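DNA topoisomerase 2-associated protein PAT1 (Saccharomyces cerevisiae, PDB 5LMG) activates mRNA decapping and represses translation, its C-terminal domain directly binding the decapping enzyme Dcp2 and the exonuclease Xrn1. Local coordinates at residues Pro147-Thr152 and Asp261-Leu266. The protein carries 2 engineered substitutions. Sequence-based numbering, arbitrary orientation.
Sequences PKPTLT and DHIMRL
His262 reaches from helix 257-267 to the loop 147-150 and donates its NE2 hydrogen to the carbonyl oxygen of Pro149, with 2.7 Å between NE2 and O. The acceptor lies close to the ring plane, whereas the donor sits above the carbonyl plane, approaching at a C=O...N angle of 133°. With CG anti to the backbone N (chi1 180°), the imidazole extends from the helix far enough to meet this carbonyl. Lys148 sets CD over one face of the ring, toward its rim, in a CH-pi contact, CD standing 3.8 Å from the centroid of the His262 ring; the bend at chi2 (-71°) turns the chain across the imidazole. The tight part lies around Pro149, which is buried: its CG meets CD1 of Ile263 at 3.5 Å, and CD1 of Leu266 packs against its carbonyl oxygen. Leu154 of helix 151-174 also touches Pro149, Ile263 and Leu266, extending this apolar patch. Toward solvent the contact is looser. A water hydrogen-bonded to ND1 of His262 at 2.8 Å accepts weak bonds from Lys148 NZ and Arg265 NH2. Leu151 CD1 lies 3.8 Å from the backbone O of Leu266, the two side chains meeting only loosely. A leucine in place of His262 would probably leave the Pro149 carbonyl without this donor and the water without its ND1 partner. The arrangement is a side-chain-to-backbone hydrogen bond from one helix to the loop that leads into the N-cap, Thr150, of another, within the mainly helical Pat1 C-terminal domain, whose family belongs to the TPR clan.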
ATOM      1  N   PRO A 147      15.502  -1.420   8.537  1.00 44.35           N
ATOM      2  CA  PRO A 147      14.926  -2.187   9.653  1.00 43.68           C
ATOM      3  C   PRO A 147      14.640  -1.353  10.896  1.00 45.95           C
ATOM      4  O   PRO A 147      13.785  -1.733  11.687  1.00 44.64           O
ATOM      5  CB  PRO A 147      15.968  -3.277   9.911  1.00 46.05           C
ATOM      6  CG  PRO A 147      17.258  -2.661   9.493  1.00 51.48           C
ATOM      7  CD  PRO A 147      16.926  -1.774   8.321  1.00 46.83           C
ATOM      8  N   LYS A 148      15.327  -0.204  11.050  1.00 43.90           N
ATOM      9  CA  LYS A 148      15.141   0.692  12.198  1.00 44.12           C
ATOM     10  C   LYS A 148      14.812   2.133  11.728  1.00 48.29           C
ATOM     11  O   LYS A 148      15.648   3.033  11.881  1.00 48.03           O
ATOM     12  CB  LYS A 148      16.380   0.649  13.124  1.00 46.10           C
ATOM     13  CG  LYS A 148      16.680  -0.713  13.759  1.00 57.23           C
ATOM     14  CD  LYS A 148      15.673  -1.113  14.834  1.00 70.38           C
ATOM     15  CE  LYS A 148      15.954  -2.489  15.389  1.00 88.50           C
ATOM     16  NZ  LYS A 148      14.826  -2.994  16.220  1.00100.66           N
ATOM     17  N   PRO A 149      13.629   2.372  11.098  1.00 44.83           N
ATOM     18  CA  PRO A 149      13.321   3.742  10.650  1.00 44.33           C
ATOM     19  C   PRO A 149      13.143   4.705  11.819  1.00 46.80           C
ATOM     20  O   PRO A 149      12.560   4.342  12.829  1.00 46.20           O
ATOM     21  CB  PRO A 149      12.027   3.582   9.848  1.00 45.11           C
ATOM     22  CG  PRO A 149      11.395   2.359  10.393  1.00 49.23           C
ATOM     23  CD  PRO A 149      12.511   1.447  10.807  1.00 45.26           C
ATOM     24  N   THR A 150      13.652   5.920  11.687  1.00 43.36           N
ATOM     25  CA  THR A 150      13.518   6.925  12.752  1.00 43.05           C
ATOM     26  C   THR A 150      12.105   7.515  12.680  1.00 45.80           C
ATOM     27  O   THR A 150      11.420   7.305  11.675  1.00 45.92           O
ATOM     28  CB  THR A 150      14.607   8.000  12.599  1.00 49.38           C
ATOM     29  OG1 THR A 150      14.373   8.718  11.386  1.00 46.39           O
ATOM     30  CG2 THR A 150      16.017   7.410  12.589  1.00 46.29           C
ATOM     31  N   LEU A 151      11.656   8.237  13.720  1.00 43.13           N
ATOM     32  CA  LEU A 151      10.330   8.870  13.689  1.00 42.64           C
ATOM     33  C   LEU A 151      10.165   9.835  12.474  1.00 45.51           C
ATOM     34  O   LEU A 151       9.108   9.858  11.849  1.00 43.44           O
ATOM     35  CB  LEU A 151       9.982   9.569  15.023  1.00 43.18           C
ATOM     36  CG  LEU A 151       8.550  10.133  15.169  1.00 48.06           C
ATOM     37  CD1 LEU A 151       7.485   9.049  14.958  1.00 47.88           C
ATOM     38  CD2 LEU A 151       8.365  10.821  16.529  1.00 52.18           C
ATOM     39  N   THR A 152      11.220  10.592  12.138  1.00 42.73           N
ATOM     40  CA  THR A 152      11.247  11.522  11.000  1.00 42.70           C
ATOM     41  C   THR A 152      10.988  10.767   9.692  1.00 44.98           C
ATOM     42  O   THR A 152      10.230  11.247   8.842  1.00 44.91           O
ATOM     43  CB  THR A 152      12.576  12.315  11.018  1.00 49.60           C
ATOM     44  OG1 THR A 152      12.638  13.075  12.224  1.00 48.64           O
ATOM     45  CG2 THR A 152      12.742  13.249   9.811  1.00 48.21           C
ATOM     46  N   ASP A 261       7.939  -4.029  16.810  1.00 46.40           N
ATOM     47  CA  ASP A 261       8.266  -3.464  18.124  1.00 46.88           C
ATOM     48  C   ASP A 261       8.790  -2.048  18.034  1.00 49.38           C
ATOM     49  O   ASP A 261       8.342  -1.178  18.789  1.00 47.83           O
ATOM     50  CB  ASP A 261       9.323  -4.330  18.815  1.00 49.87           C
ATOM     51  CG  ASP A 261       8.787  -5.563  19.516  1.00 68.53           C
ATOM     52  OD1 ASP A 261       7.628  -5.968  19.226  1.00 68.84           O
ATOM     53  OD2 ASP A 261       9.518  -6.128  20.358  1.00 79.61           O
ATOM     54  N   HIS A 262       9.774  -1.843  17.137  1.00 45.84           N
ATOM     55  CA  HIS A 262      10.435  -0.575  16.873  1.00 46.74           C
ATOM     56  C   HIS A 262       9.424   0.504  16.466  1.00 51.37           C
ATOM     57  O   HIS A 262       9.441   1.592  17.058  1.00 51.16           O
ATOM     58  CB  HIS A 262      11.554  -0.769  15.831  1.00 48.01           C
ATOM     59  CG  HIS A 262      12.284   0.492  15.495  1.00 51.62           C
ATOM     60  ND1 HIS A 262      13.288   0.978  16.306  1.00 54.22           N
ATOM     61  CD2 HIS A 262      12.112   1.337  14.454  1.00 53.06           C
ATOM     62  CE1 HIS A 262      13.701   2.097  15.735  1.00 53.73           C
ATOM     63  NE2 HIS A 262      13.027   2.349  14.614  1.00 53.41           N
ATOM     64  N   ILE A 263       8.515   0.182  15.509  1.00 48.40           N
ATOM     65  CA  ILE A 263       7.451   1.075  15.016  1.00 47.97           C
ATOM     66  C   ILE A 263       6.439   1.375  16.128  1.00 51.13           C
ATOM     67  O   ILE A 263       6.062   2.535  16.302  1.00 50.02           O
ATOM     68  CB  ILE A 263       6.712   0.535  13.744  1.00 50.61           C
ATOM     69  CG1 ILE A 263       7.669  -0.006  12.637  1.00 51.10           C
ATOM     70  CG2 ILE A 263       5.737   1.573  13.169  1.00 51.56           C
ATOM     71  CD1 ILE A 263       8.671   0.907  12.056  1.00 53.19           C
ATOM     72  N   MET A 264       5.978   0.325  16.841  1.00 48.75           N
ATOM     73  CA  MET A 264       5.010   0.421  17.938  1.00 49.78           C
ATOM     74  C   MET A 264       5.493   1.370  19.040  1.00 52.93           C
ATOM     75  O   MET A 264       4.717   2.197  19.511  1.00 52.14           O
ATOM     76  CB  MET A 264       4.688  -0.965  18.512  1.00 52.72           C
ATOM     77  CG  MET A 264       3.758  -1.793  17.626  1.00 57.16           C
ATOM     78  SD  MET A 264       3.226  -3.336  18.431  1.00 62.85           S
ATOM     79  CE  MET A 264       4.646  -4.281  18.281  1.00 59.82           C
ATOM     80  N   ARG A 265       6.785   1.279  19.394  1.00 50.34           N
ATOM     81  CA  ARG A 265       7.473   2.115  20.384  1.00 51.11           C
ATOM     82  C   ARG A 265       7.465   3.595  19.934  1.00 54.54           C
ATOM     83  O   ARG A 265       7.104   4.472  20.721  1.00 54.41           O
ATOM     84  CB  ARG A 265       8.913   1.595  20.551  1.00 53.67           C
ATOM     85  CG  ARG A 265       9.669   2.078  21.783  1.00 69.76           C
ATOM     86  CD  ARG A 265      10.609   1.001  22.326  1.00 81.90           C
ATOM     87  NE  ARG A 265      11.647   0.572  21.378  1.00 87.92           N
ATOM     88  CZ  ARG A 265      11.720  -0.641  20.831  1.00 97.74           C
ATOM     89  NH1 ARG A 265      10.808  -1.564  21.114  1.00 86.89           N
ATOM     90  NH2 ARG A 265      12.704  -0.936  19.990  1.00 75.82           N
ATOM     91  N   LEU A 266       7.814   3.858  18.656  1.00 49.56           N
ATOM     92  CA  LEU A 266       7.872   5.215  18.099  1.00 48.82           C
ATOM     93  C   LEU A 266       6.509   5.885  17.889  1.00 52.28           C
ATOM     94  O   LEU A 266       6.407   7.112  17.985  1.00 51.31           O
ATOM     95  CB  LEU A 266       8.680   5.232  16.781  1.00 48.58           C
ATOM     96  CG  LEU A 266      10.193   5.018  16.893  1.00 52.85           C
ATOM     97  CD1 LEU A 266      10.824   4.990  15.530  1.00 52.64           C
ATOM     98  CD2 LEU A 266      10.856   6.096  17.755  1.00 56.20           C
TER
HETATM   99  O   HOH W   1      14.793  -0.388  18.207  1.00 71.44           O